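Long-range contacts in sugar-binding transcriptional regulator, LacI family (Enterococcus faecalis, PDB 3CS3), which probably regulates transcription as a DNA-binding repressor of the LacI family, with a periplasmic-binding-protein-like domain expected to sense a sugar: residues E72-A77 with R88-R93; D101-A106 with S133-A138; A226-S231 with T259-G264. All coordinates share one frame; numbering follows the deposited sequence.

Interaction 1. Residues E72-A77 with R88-R93; sequences EIEKFA and RTTEHR
His92 lies against helix 70-78 with one ring face turned to Glu74. The methylene CG of Glu74 stands over that face, 3.9 Å from the ring centroid and displaced toward the rim. This is a CH-pi contact. The carboxylate itself is turned steeply to the ring, with the two planes 76° apart. One turn further on, Ala77 CB comes to 3.7 Å from His92 CE1, approaching the ring obliquely. The first torsion of His92 sets CG anti to the backbone N (chi1 -163°), and this carries the ring to the helix. NE2 makes a weak hydrogen bond to Glu78. The helix packs on the parallel part of the mixed sheet in a Rossmann-like subdomain, and residues 88-93 lie in the loop joining strands 82-85 and 95-100. Ile73 and Ala77 both touch Ile83 and Ile95 of those strands. At the other end of the contact, Ile73 CD1 sits over the centre of the Arg88 guanidinium, 3.4 Å above its plane. Ile73 and Arg88 reach toward each other. Arg88 is bent at chi3, and its NH2 is hydrogen-bonded to Phe68 O and Thr70 OG1, which helps fix the flat group beneath the isoleucine methyl.

Interaction 2. Residues D101-A106 with S133-A138; sequences DNRGGA and SQERLA
Asn102 and Arg136 each place CG anti to their own carbonyl carbon (chi1 -67° and -85°), and a bend at chi3 of Arg136 then swings its guanidinium round to the amide. NE and NH2 both grip Asn102 OD1 side-on, each at 2.9 Å. The NH2 bond comes almost head-on to the carbonyl oxygen, whereas NE approaches from above the carbonyl plane. The amide and guanidinium planes are far from parallel. Asn102 ND2 is hydrogen-bonded to Asp132, so both ends of the amide are held and its rotation is fixed. Lower down, Asn102 CB packs on Glu135 CB at 3.6 Å.

Glu135 bends at chi2 and turns its carboxylate to Arg103, whose chain is extended from CG to NE. Arg103 NE donates to Glu135 OE1 at 2.8 Å in a salt bridge. The oxygen lies in the guanidinium plane, but the nitrogen meets it from above the carboxylate plane. A water also donates to OE1. Ala106 CB rests 3.7 Å from Arg136 O, where the helices come close.

The axes of the helical segments 102-106 and 133-138 cross at -47°. Arg136 also makes a cation-pi contact with Phe212 and a hydrogen bond to a bound glycerol, probably from the crystallisation liquor. This setting of its guanidinium, at the start of helix 102-115, is consistent with the interdomain sugar site of LacI-family regulators.

Interaction 3. Residues A226-S231 with T259-G264; sequences ATIAYS and TRFIEG
Ile228 overlaps Thr259 and Phe261 from across the strand pair. Its CG2 reaches Thr259 CB at 3.5 Å. Its CD1 meets the edge of the Phe261 ring, 4.0 Å from CD1 of that ring, and Ile228 lies roughly perpendicular to Phe261. Phe261 has CG anti to the backbone N (chi1 171°), and its ring extends along the pair to Ala226 CB, which lies 4.0 Å from CE1.

On the face of Thr227 and Ala229, Ala229 CB packs against Ile262 CD1 at 3.6 Å. It also lies over the guanidinium face at Arg260 NH1. Beneath these side chains, Thr227 and Ile262 exchange two backbone hydrogen bonds, and so do Ala229 and Arg260. The bond from Ala229 N to Arg260 O is 2.7 Å long and nearly straight, at 170°. Thr227 OG1 is hydrogen-bonded to Asp186 and Asn214, and Tyr230 OH to Asp213. Gln108 and Ala109 of helix 102-115 touch Ile228.

The result is a short antiparallel ladder between strands 227-229 and 255-262, with Ile228 and Phe261 as its non-hydrogen-bonded pair. Within this chain, strand 227-229 is an outermost strand of the mixed sheet, close to the crossovers that link the two subdomains of a periplasmic-binding-protein-like fold.

In the fold
The three contacts follow one another along the chain, and each is partly buried. Interaction 1 is the most remote, about 20 Å between its centre and that of the chain, and joins a helix to a loop with no hydrogen bond across the segments. Interaction 2 is the most central and joins two helices through charged and amide groups. Interaction 3 relies on backbone pairing with apolar packing. Interactions 2 and 3 touch: Gly105 CA lies 3.3 Å from Thr259 OG1, so helix 102-115 serves both. Interactions 1 and 3 lie on opposite sides of the chain's centre, their nearest atoms about 13 Å apart.

Interaction 1. Residues E72-A77 with R88-R93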
ATOM      1  N   GLU A  72       6.812  25.429  -0.853  1.00 62.82           N
ATOM      2  CA  GLU A  72       7.950  24.533  -0.613  1.00 58.98           C
ATOM      3  C   GLU A  72       8.459  23.864  -1.890  1.00 55.17           C
ATOM      4  O   GLU A  72       9.660  23.611  -2.016  1.00 55.46           O
ATOM      5  CB  GLU A  72       7.597  23.457   0.419  1.00 60.35           C
ATOM      6  CG  GLU A  72       8.385  23.531   1.718  1.00 77.32           C
ATOM      7  CD  GLU A  72       7.977  24.694   2.600  1.00 84.72           C
ATOM      8  OE1 GLU A  72       8.786  25.639   2.741  1.00 84.11           O
ATOM      9  OE2 GLU A  72       6.852  24.665   3.147  1.00 85.24           O
ATOM     10  N   ILE A  73       7.548  23.574  -2.821  1.00 51.45           N
ATOM     11  CA  ILE A  73       7.914  22.959  -4.105  1.00 51.41           C
ATOM     12  C   ILE A  73       8.706  23.952  -4.957  1.00 48.28           C
ATOM     13  O   ILE A  73       9.773  23.612  -5.467  1.00 49.67           O
ATOM     14  CB  ILE A  73       6.681  22.377  -4.869  1.00 50.29           C
ATOM     15  CG1 ILE A  73       6.060  21.227  -4.071  1.00 49.12           C
ATOM     16  CG2 ILE A  73       7.062  21.899  -6.272  1.00 47.16           C
ATOM     17  CD1 ILE A  73       4.896  20.535  -4.742  1.00 46.70           C
ATOM     18  N   GLU A  74       8.196  25.180  -5.066  1.00 54.01           N
ATOM     19  CA  GLU A  74       8.892  26.269  -5.761  1.00 62.02           C
ATOM     20  C   GLU A  74      10.307  26.545  -5.232  1.00 66.41           C
ATOM     21  O   GLU A  74      11.237  26.709  -6.023  1.00 71.09           O
ATOM     22  CB  GLU A  74       8.058  27.554  -5.746  1.00 65.20           C
ATOM     23  CG  GLU A  74       7.280  27.823  -7.041  1.00 71.29           C
ATOM     24  CD  GLU A  74       5.767  27.780  -6.877  1.00 71.38           C
ATOM     25  OE1 GLU A  74       5.280  27.748  -5.729  1.00 84.59           O
ATOM     26  OE2 GLU A  74       5.059  27.803  -7.906  1.00 69.04           O
ATOM     27  N   LYS A  75      10.459  26.579  -3.905  1.00 68.86           N
ATOM     28  CA  LYS A  75      11.758  26.802  -3.248  1.00 71.72           C
ATOM     29  C   LYS A  75      12.778  25.708  -3.560  1.00 74.34           C
ATOM     30  O   LYS A  75      13.974  25.982  -3.691  1.00 77.35           O
ATOM     31  CB  LYS A  75      11.596  26.901  -1.730  1.00 73.56           C
ATOM     32  CG  LYS A  75      11.085  28.236  -1.220  1.00 83.30           C
ATOM     33  CD  LYS A  75      10.984  28.216   0.298  1.00 91.89           C
ATOM     34  CE  LYS A  75      10.456  29.532   0.840  1.00100.19           C
ATOM     35  NZ  LYS A  75      10.333  29.503   2.325  1.00103.06           N
ATOM     36  N   PHE A  76      12.294  24.472  -3.666  1.00 73.68           N
ATOM     37  CA  PHE A  76      13.121  23.326  -4.028  1.00 68.27           C
ATOM     38  C   PHE A  76      13.490  23.371  -5.515  1.00 68.25           C
ATOM     39  O   PHE A  76      14.556  22.900  -5.905  1.00 68.43           O
ATOM     40  CB  PHE A  76      12.394  22.027  -3.667  1.00 70.80           C
ATOM     41  CG  PHE A  76      13.254  20.791  -3.744  1.00 72.59           C
ATOM     42  CD1 PHE A  76      14.442  20.698  -3.027  1.00 75.77           C
ATOM     43  CD2 PHE A  76      12.853  19.701  -4.510  1.00 75.92           C
ATOM     44  CE1 PHE A  76      15.227  19.549  -3.096  1.00 69.36           C
ATOM     45  CE2 PHE A  76      13.630  18.549  -4.584  1.00 72.56           C
ATOM     46  CZ  PHE A  76      14.818  18.472  -3.876  1.00 70.20           C
ATOM     47  N   ALA A  77      12.614  23.963  -6.328  1.00 70.84           N
ATOM     48  CA  ALA A  77      12.844  24.107  -7.768  1.00 73.58           C
ATOM     49  C   ALA A  77      13.867  25.194  -8.099  1.00 78.44           C
ATOM     50  O   ALA A  77      14.661  25.047  -9.037  1.00 80.72           O
ATOM     51  CB  ALA A  77      11.529  24.369  -8.500  1.00 65.91           C
ATOM     52  N   ARG A  88      -1.143  18.686  -8.968  1.00 39.61           N
ATOM     53  CA  ARG A  88      -1.447  20.114  -9.092  1.00 34.38           C
ATOM     54  C   ARG A  88      -0.895  20.702 -10.388  1.00 37.83           C
ATOM     55  O   ARG A  88      -0.080  20.066 -11.062  1.00 41.57           O
ATOM     56  CB  ARG A  88      -0.882  20.891  -7.902  1.00 33.80           C
ATOM     57  CG  ARG A  88       0.629  21.048  -7.900  1.00 26.44           C
ATOM     58  CD  ARG A  88       1.132  21.388  -6.519  1.00 26.93           C
ATOM     59  NE  ARG A  88       1.174  20.204  -5.672  1.00 35.24           N
ATOM     60  CZ  ARG A  88       1.427  20.218  -4.369  1.00 36.19           C
ATOM     61  NH1 ARG A  88       1.462  19.081  -3.694  1.00 32.62           N
ATOM     62  NH2 ARG A  88       1.663  21.359  -3.741  1.00 32.92           N
ATOM     63  N   THR A  89      -1.342  21.911 -10.727  1.00 35.86           N
ATOM     64  CA  THR A  89      -0.815  22.632 -11.890  1.00 41.39           C
ATOM     65  C   THR A  89       0.244  23.632 -11.461  1.00 47.29           C
ATOM     66  O   THR A  89       0.276  24.070 -10.307  1.00 49.25           O
ATOM     67  CB  THR A  89      -1.901  23.390 -12.689  1.00 36.29           C
ATOM     68  OG1 THR A  89      -2.575  24.312 -11.827  1.00 48.35           O
ATOM     69  CG2 THR A  89      -2.905  22.427 -13.302  1.00 38.86           C
ATOM     70  N   THR A  90       1.102  23.997 -12.404  1.00 52.45           N
ATOM     71  CA  THR A  90       2.228  24.875 -12.130  1.00 58.70           C
ATOM     72  C   THR A  90       2.568  25.695 -13.370  1.00 62.97           C
ATOM     73  O   THR A  90       2.166  25.349 -14.485  1.00 67.78           O
ATOM     74  CB  THR A  90       3.459  24.064 -11.665  1.00 54.64           C
ATOM     75  OG1 THR A  90       4.495  24.956 -11.243  1.00 69.28           O
ATOM     76  CG2 THR A  90       3.978  23.168 -12.790  1.00 58.84           C
ATOM     77  N   GLU A  91       3.298  26.786 -13.167  1.00 66.37           N
ATOM     78  CA  GLU A  91       3.760  27.618 -14.268  1.00 71.01           C
ATOM     79  C   GLU A  91       5.248  27.906 -14.101  1.00 71.26           C
ATOM     80  O   GLU A  91       5.892  28.479 -14.985  1.00 70.45           O
ATOM     81  CB  GLU A  91       2.952  28.918 -14.330  1.00 76.16           C
ATOM     82  CG  GLU A  91       2.696  29.426 -15.747  1.00 90.32           C
ATOM     83  CD  GLU A  91       1.884  28.448 -16.588  1.00 98.08           C
ATOM     84  OE1 GLU A  91       0.705  28.203 -16.251  1.00 99.94           O
ATOM     85  OE2 GLU A  91       2.428  27.927 -17.585  1.00100.95           O
ATOM     86  N   HIS A  92       5.778  27.479 -12.957  1.00 67.66           N
ATOM     87  CA  HIS A  92       7.176  27.671 -12.590  1.00 67.34           C
ATOM     88  C   HIS A  92       8.107  26.867 -13.493  1.00 64.23           C
ATOM     89  O   HIS A  92       7.764  25.768 -13.938  1.00 59.30           O
ATOM     90  CB  HIS A  92       7.376  27.266 -11.128  1.00 67.07           C
ATOM     91  CG  HIS A  92       8.646  27.776 -10.519  1.00 74.59           C
ATOM     92  ND1 HIS A  92       9.762  26.986 -10.350  1.00 73.95           N
ATOM     93  CD2 HIS A  92       8.969  28.994 -10.022  1.00 81.95           C
ATOM     94  CE1 HIS A  92      10.721  27.695  -9.782  1.00 73.56           C
ATOM     95  NE2 HIS A  92      10.265  28.917  -9.573  1.00 85.84           N
ATOM     96  N   ARG A  93       9.276  27.433 -13.778  1.00 67.18           N
ATOM     97  CA  ARG A  93      10.309  26.714 -14.512  1.00 71.65           C
ATOM     98  C   ARG A  93      10.917  25.655 -13.597  1.00 68.01           C
ATOM     99  O   ARG A  93      10.889  25.805 -12.371  1.00 65.33           O
ATOM    100  CB  ARG A  93      11.382  27.664 -15.069  1.00 75.73           C
ATOM    101  CG  ARG A  93      12.110  28.515 -14.032  1.00 86.46           C
ATOM    102  CD  ARG A  93      13.461  28.977 -14.555  1.00 98.67           C
ATOM    103  NE  ARG A  93      14.407  27.867 -14.677  1.00107.03           N
ATOM    104  CZ  ARG A  93      15.628  27.964 -15.199  1.00112.74           C
ATOM    105  NH1 ARG A  93      16.406  26.890 -15.259  1.00112.37           N
ATOM    106  NH2 ARG A  93      16.077  29.125 -15.661  1.00114.68           N
TER

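Interaction 2. Residues D101-A106 with S133-A138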
ATOM      1  N   ASP A 101      -6.669  12.979 -16.031  1.00 37.74           N
ATOM      2  CA  ASP A 101      -7.784  13.675 -16.650  1.00 39.19           C
ATOM      3  C   ASP A 101      -9.009  13.592 -15.726  1.00 36.83           C
ATOM      4  O   ASP A 101      -9.892  12.741 -15.898  1.00 34.45           O
ATOM      5  CB  ASP A 101      -8.071  13.070 -18.022  1.00 38.42           C
ATOM      6  CG  ASP A 101      -9.126  13.831 -18.792  1.00 41.22           C
ATOM      7  OD1 ASP A 101      -9.176  15.078 -18.690  1.00 43.17           O
ATOM      8  OD2 ASP A 101      -9.901  13.169 -19.511  1.00 38.49           O
ATOM      9  N   ASN A 102      -9.030  14.476 -14.730  1.00 37.73           N
ATOM     10  CA  ASN A 102     -10.091  14.529 -13.727  1.00 37.60           C
ATOM     11  C   ASN A 102     -11.430  14.963 -14.309  1.00 36.25           C
ATOM     12  O   ASN A 102     -12.480  14.483 -13.886  1.00 40.52           O
ATOM     13  CB  ASN A 102      -9.702  15.475 -12.592  1.00 37.47           C
ATOM     14  CG  ASN A 102      -8.534  14.967 -11.777  1.00 35.40           C
ATOM     15  OD1 ASN A 102      -8.540  13.833 -11.294  1.00 30.64           O
ATOM     16  ND2 ASN A 102      -7.525  15.812 -11.609  1.00 31.45           N
ATOM     17  N   ARG A 103     -11.376  15.866 -15.284  1.00 34.82           N
ATOM     18  CA  ARG A 103     -12.569  16.367 -15.964  1.00 28.62           C
ATOM     19  C   ARG A 103     -13.247  15.297 -16.812  1.00 26.86           C
ATOM     20  O   ARG A 103     -14.461  15.155 -16.763  1.00 40.43           O
ATOM     21  CB  ARG A 103     -12.235  17.628 -16.766  1.00 30.34           C
ATOM     22  CG  ARG A 103     -11.776  18.758 -15.844  1.00 34.05           C
ATOM     23  CD  ARG A 103     -11.545  20.076 -16.544  1.00 40.29           C
ATOM     24  NE  ARG A 103     -11.433  21.161 -15.569  1.00 42.42           N
ATOM     25  CZ  ARG A 103     -12.328  22.132 -15.408  1.00 48.24           C
ATOM     26  NH1 ARG A 103     -13.410  22.183 -16.176  1.00 40.49           N
ATOM     27  NH2 ARG A 103     -12.132  23.064 -14.485  1.00 46.34           N
ATOM     28  N   GLY A 104     -12.464  14.524 -17.551  1.00 31.67           N
ATOM     29  CA  GLY A 104     -13.005  13.410 -18.323  1.00 30.38           C
ATOM     30  C   GLY A 104     -13.467  12.249 -17.463  1.00 40.02           C
ATOM     31  O   GLY A 104     -14.448  11.587 -17.795  1.00 44.55           O
ATOM     32  N   GLY A 105     -12.756  12.004 -16.360  1.00 37.56           N
ATOM     33  CA  GLY A 105     -13.113  10.945 -15.425  1.00 29.42           C
ATOM     34  C   GLY A 105     -14.399  11.224 -14.670  1.00 29.19           C
ATOM     35  O   GLY A 105     -15.262  10.356 -14.566  1.00 33.56           O
ATOM     36  N   ALA A 106     -14.525  12.438 -14.142  1.00 31.63           N
ATOM     37  CA  ALA A 106     -15.731  12.839 -13.428  1.00 34.41           C
ATOM     38  C   ALA A 106     -16.936  12.948 -14.361  1.00 34.98           C
ATOM     39  O   ALA A 106     -18.045  12.626 -13.952  1.00 37.28           O
ATOM     40  CB  ALA A 106     -15.511  14.138 -12.668  1.00 30.49           C
ATOM     41  N   SER A 133      -9.633  16.800  -6.455  1.00 41.81           N
ATOM     42  CA  SER A 133     -10.994  16.884  -5.955  1.00 41.53           C
ATOM     43  C   SER A 133     -11.705  18.133  -6.490  1.00 45.06           C
ATOM     44  O   SER A 133     -12.874  18.052  -6.865  1.00 41.97           O
ATOM     45  CB  SER A 133     -10.999  16.862  -4.427  1.00 44.32           C
ATOM     46  OG  SER A 133     -12.318  16.767  -3.931  1.00 61.80           O
ATOM     47  N   GLN A 134     -10.990  19.266  -6.536  1.00 42.02           N
ATOM     48  CA  GLN A 134     -11.494  20.530  -7.104  1.00 40.22           C
ATOM     49  C   GLN A 134     -11.978  20.387  -8.544  1.00 43.26           C
ATOM     50  O   GLN A 134     -13.076  20.825  -8.879  1.00 49.06           O
ATOM     51  CB  GLN A 134     -10.414  21.607  -7.072  1.00 41.21           C
ATOM     52  CG  GLN A 134     -10.108  22.187  -5.707  1.00 45.52           C
ATOM     53  CD  GLN A 134      -8.912  23.128  -5.723  1.00 56.03           C
ATOM     54  OE1 GLN A 134      -8.180  23.223  -6.717  1.00 69.87           O
ATOM     55  NE2 GLN A 134      -8.703  23.827  -4.616  1.00 64.95           N
ATOM     56  N   GLU A 135     -11.145  19.774  -9.384  1.00 39.66           N
ATOM     57  CA  GLU A 135     -11.476  19.511 -10.783  1.00 38.60           C
ATOM     58  C   GLU A 135     -12.648  18.555 -10.919  1.00 40.54           C
ATOM     59  O   GLU A 135     -13.522  18.769 -11.757  1.00 41.70           O
ATOM     60  CB  GLU A 135     -10.273  18.911 -11.507  1.00 30.44           C
ATOM     61  CG  GLU A 135      -9.125  19.857 -11.669  1.00 42.61           C
ATOM     62  CD  GLU A 135      -9.311  20.797 -12.835  1.00 48.28           C
ATOM     63  OE1 GLU A 135      -9.265  20.323 -13.993  1.00 42.28           O
ATOM     64  OE2 GLU A 135      -9.490  22.009 -12.590  1.00 50.32           O
ATOM     65  N   ARG A 136     -12.644  17.498 -10.100  1.00 39.49           N
ATOM     66  CA  ARG A 136     -13.704  16.496 -10.101  1.00 37.69           C
ATOM     67  C   ARG A 136     -15.026  17.109  -9.660  1.00 40.32           C
ATOM     68  O   ARG A 136     -16.066  16.812 -10.234  1.00 42.83           O
ATOM     69  CB  ARG A 136     -13.339  15.304  -9.212  1.00 38.72           C
ATOM     70  CG  ARG A 136     -12.487  14.249  -9.898  1.00 41.11           C
ATOM     71  CD  ARG A 136     -11.829  13.294  -8.900  1.00 32.93           C
ATOM     72  NE  ARG A 136     -10.529  12.848  -9.400  1.00 38.07           N
ATOM     73  CZ  ARG A 136      -9.693  12.035  -8.760  1.00 35.01           C
ATOM     74  NH1 ARG A 136     -10.002  11.540  -7.566  1.00 32.74           N
ATOM     75  NH2 ARG A 136      -8.541  11.714  -9.324  1.00 33.48           N
ATOM     76  N   LEU A 137     -14.960  17.985  -8.660  1.00 41.04           N
ATOM     77  CA  LEU A 137     -16.122  18.710  -8.161  1.00 40.77           C
ATOM     78  C   LEU A 137     -16.670  19.717  -9.171  1.00 39.01           C
ATOM     79  O   LEU A 137     -17.877  19.778  -9.376  1.00 48.54           O
ATOM     80  CB  LEU A 137     -15.793  19.408  -6.842  1.00 36.14           C
ATOM     81  CG  LEU A 137     -16.956  19.762  -5.926  1.00 48.01           C
ATOM     82  CD1 LEU A 137     -17.838  18.549  -5.688  1.00 36.73           C
ATOM     83  CD2 LEU A 137     -16.412  20.303  -4.615  1.00 52.70           C
ATOM     84  N   ALA A 138     -15.783  20.476  -9.813  1.00 39.37           N
ATOM     85  CA  ALA A 138     -16.183  21.510 -10.780  1.00 41.15           C
ATOM     86  C   ALA A 138     -16.942  20.943 -11.970  1.00 43.44           C
ATOM     87  O   ALA A 138     -17.845  21.583 -12.503  1.00 50.28           O
ATOM     88  CB  ALA A 138     -14.971  22.295 -11.263  1.00 33.51           C
TER
HETATM   89  O   HOH W   1      -7.804  17.815 -14.267  1.00 52.75           O

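Interaction 3. Residues A226-S231 with T259-G264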
ATOM      1  N   ALA A 226     -18.033  -0.304  -9.361  1.00 40.89           N
ATOM      2  CA  ALA A 226     -17.995   0.504 -10.583  1.00 34.33           C
ATOM      3  C   ALA A 226     -17.086   1.704 -10.338  1.00 34.65           C
ATOM      4  O   ALA A 226     -17.121   2.315  -9.261  1.00 32.20           O
ATOM      5  CB  ALA A 226     -19.394   0.961 -10.959  1.00 38.67           C
ATOM      6  N   THR A 227     -16.254   2.026 -11.321  1.00 26.00           N
ATOM      7  CA  THR A 227     -15.126   2.917 -11.067  1.00 31.65           C
ATOM      8  C   THR A 227     -14.570   3.540 -12.334  1.00 33.33           C
ATOM      9  O   THR A 227     -14.933   3.150 -13.444  1.00 39.58           O
ATOM     10  CB  THR A 227     -13.976   2.161 -10.317  1.00 36.37           C
ATOM     11  OG1 THR A 227     -12.961   3.088  -9.916  1.00 35.00           O
ATOM     12  CG2 THR A 227     -13.366   1.063 -11.203  1.00 22.79           C
ATOM     13  N   ILE A 228     -13.685   4.515 -12.148  1.00 40.21           N
ATOM     14  CA  ILE A 228     -12.973   5.154 -13.247  1.00 34.73           C
ATOM     15  C   ILE A 228     -11.523   4.664 -13.252  1.00 34.21           C
ATOM     16  O   ILE A 228     -10.795   4.824 -12.275  1.00 35.76           O
ATOM     17  CB  ILE A 228     -13.024   6.692 -13.141  1.00 34.56           C
ATOM     18  CG1 ILE A 228     -14.479   7.203 -13.021  1.00 32.15           C
ATOM     19  CG2 ILE A 228     -12.293   7.326 -14.305  1.00 26.91           C
ATOM     20  CD1 ILE A 228     -15.350   7.012 -14.270  1.00 32.49           C
ATOM     21  N   ALA A 229     -11.130   4.056 -14.362  1.00 36.15           N
ATOM     22  CA  ALA A 229      -9.839   3.409 -14.491  1.00 32.35           C
ATOM     23  C   ALA A 229      -8.896   4.203 -15.359  1.00 35.60           C
ATOM     24  O   ALA A 229      -9.317   4.888 -16.281  1.00 39.10           O
ATOM     25  CB  ALA A 229     -10.009   2.032 -15.072  1.00 34.81           C
ATOM     26  N   TYR A 230      -7.611   4.088 -15.050  1.00 36.86           N
ATOM     27  CA  TYR A 230      -6.538   4.642 -15.860  1.00 38.07           C
ATOM     28  C   TYR A 230      -5.325   3.723 -15.679  1.00 38.59           C
ATOM     29  O   TYR A 230      -5.292   2.905 -14.752  1.00 35.29           O
ATOM     30  CB  TYR A 230      -6.231   6.089 -15.436  1.00 39.62           C
ATOM     31  CG  TYR A 230      -6.104   6.290 -13.936  1.00 38.68           C
ATOM     32  CD1 TYR A 230      -7.195   6.709 -13.170  1.00 35.10           C
ATOM     33  CD2 TYR A 230      -4.889   6.061 -13.282  1.00 38.52           C
ATOM     34  CE1 TYR A 230      -7.079   6.885 -11.783  1.00 34.94           C
ATOM     35  CE2 TYR A 230      -4.762   6.238 -11.907  1.00 31.86           C
ATOM     36  CZ  TYR A 230      -5.857   6.650 -11.164  1.00 37.22           C
ATOM     37  OH  TYR A 230      -5.713   6.822  -9.808  1.00 44.29           O
ATOM     38  N   SER A 231      -4.340   3.836 -16.561  1.00 39.40           N
ATOM     39  CA  SER A 231      -3.112   3.062 -16.403  1.00 40.88           C
ATOM     40  C   SER A 231      -2.203   3.700 -15.353  1.00 41.05           C
ATOM     41  O   SER A 231      -1.607   4.760 -15.597  1.00 39.81           O
ATOM     42  CB  SER A 231      -2.376   2.931 -17.735  1.00 41.54           C
ATOM     43  OG  SER A 231      -1.330   1.980 -17.630  1.00 56.13           O
ATOM     44  N   THR A 259      -8.717   8.427 -18.974  1.00 37.66           N
ATOM     45  CA  THR A 259      -9.519   7.518 -18.160  1.00 34.03           C
ATOM     46  C   THR A 259     -10.655   6.832 -18.927  1.00 36.32           C
ATOM     47  O   THR A 259     -11.013   7.238 -20.036  1.00 35.85           O
ATOM     48  CB  THR A 259     -10.149   8.266 -16.959  1.00 39.10           C
ATOM     49  OG1 THR A 259     -11.018   9.296 -17.439  1.00 53.39           O
ATOM     50  CG2 THR A 259      -9.083   8.889 -16.055  1.00 38.34           C
ATOM     51  N   ARG A 260     -11.217   5.796 -18.307  1.00 35.80           N
ATOM     52  CA  ARG A 260     -12.393   5.099 -18.815  1.00 41.03           C
ATOM     53  C   ARG A 260     -13.251   4.602 -17.654  1.00 42.97           C
ATOM     54  O   ARG A 260     -12.734   4.307 -16.572  1.00 41.61           O
ATOM     55  CB  ARG A 260     -11.997   3.940 -19.741  1.00 41.77           C
ATOM     56  CG  ARG A 260     -11.419   2.709 -19.053  1.00 51.58           C
ATOM     57  CD  ARG A 260     -10.706   1.788 -20.040  1.00 57.43           C
ATOM     58  NE  ARG A 260     -10.659   0.404 -19.559  1.00 70.98           N
ATOM     59  CZ  ARG A 260      -9.718  -0.098 -18.759  1.00 73.79           C
ATOM     60  NH1 ARG A 260      -8.715   0.661 -18.326  1.00 71.12           N
ATOM     61  NH2 ARG A 260      -9.781  -1.372 -18.388  1.00 67.83           N
ATOM     62  N   PHE A 261     -14.563   4.535 -17.873  1.00 40.33           N
ATOM     63  CA  PHE A 261     -15.481   3.973 -16.889  1.00 34.06           C
ATOM     64  C   PHE A 261     -15.477   2.446 -16.973  1.00 39.24           C
ATOM     65  O   PHE A 261     -15.485   1.874 -18.064  1.00 42.08           O
ATOM     66  CB  PHE A 261     -16.903   4.544 -17.072  1.00 33.88           C
ATOM     67  CG  PHE A 261     -17.956   3.860 -16.226  1.00 26.80           C
ATOM     68  CD1 PHE A 261     -17.983   4.035 -14.847  1.00 21.81           C
ATOM     69  CD2 PHE A 261     -18.918   3.042 -16.812  1.00 30.03           C
ATOM     70  CE1 PHE A 261     -18.945   3.405 -14.060  1.00 28.66           C
ATOM     71  CE2 PHE A 261     -19.885   2.407 -16.035  1.00 34.61           C
ATOM     72  CZ  PHE A 261     -19.895   2.586 -14.650  1.00 24.34           C
ATOM     73  N   ILE A 262     -15.446   1.793 -15.815  1.00 39.77           N
ATOM     74  CA  ILE A 262     -15.522   0.340 -15.745  1.00 42.47           C
ATOM     75  C   ILE A 262     -16.767  -0.026 -14.958  1.00 46.62           C
ATOM     76  O   ILE A 262     -16.888   0.327 -13.777  1.00 47.63           O
ATOM     77  CB  ILE A 262     -14.261  -0.290 -15.079  1.00 46.57           C
ATOM     78  CG1 ILE A 262     -13.025  -0.084 -15.963  1.00 35.58           C
ATOM     79  CG2 ILE A 262     -14.488  -1.786 -14.761  1.00 36.41           C
ATOM     80  CD1 ILE A 262     -11.875  -1.015 -15.640  1.00 54.98           C
ATOM     81  N   GLU A 263     -17.686  -0.728 -15.618  1.00 47.37           N
ATOM     82  CA  GLU A 263     -18.982  -1.042 -15.025  1.00 54.55           C
ATOM     83  C   GLU A 263     -18.892  -2.073 -13.913  1.00 49.25           C
ATOM     84  O   GLU A 263     -18.030  -2.954 -13.922  1.00 52.68           O
ATOM     85  CB  GLU A 263     -20.014  -1.440 -16.089  1.00 56.11           C
ATOM     86  CG  GLU A 263     -19.595  -2.566 -17.030  1.00 74.99           C
ATOM     87  CD  GLU A 263     -20.642  -2.862 -18.100  1.00 74.25           C
ATOM     88  OE1 GLU A 263     -20.252  -3.287 -19.208  1.00 86.71           O
ATOM     89  OE2 GLU A 263     -21.850  -2.668 -17.836  1.00 82.52           O
ATOM     90  N   GLY A 264     -19.778  -1.927 -12.940  1.00 46.54           N
ATOM     91  CA  GLY A 264     -19.822  -2.816 -11.798  1.00 47.08           C
ATOM     92  C   GLY A 264     -21.215  -2.885 -11.223  1.00 49.99           C
ATOM     93  O   GLY A 264     -21.977  -1.917 -11.301  1.00 53.52           O
TER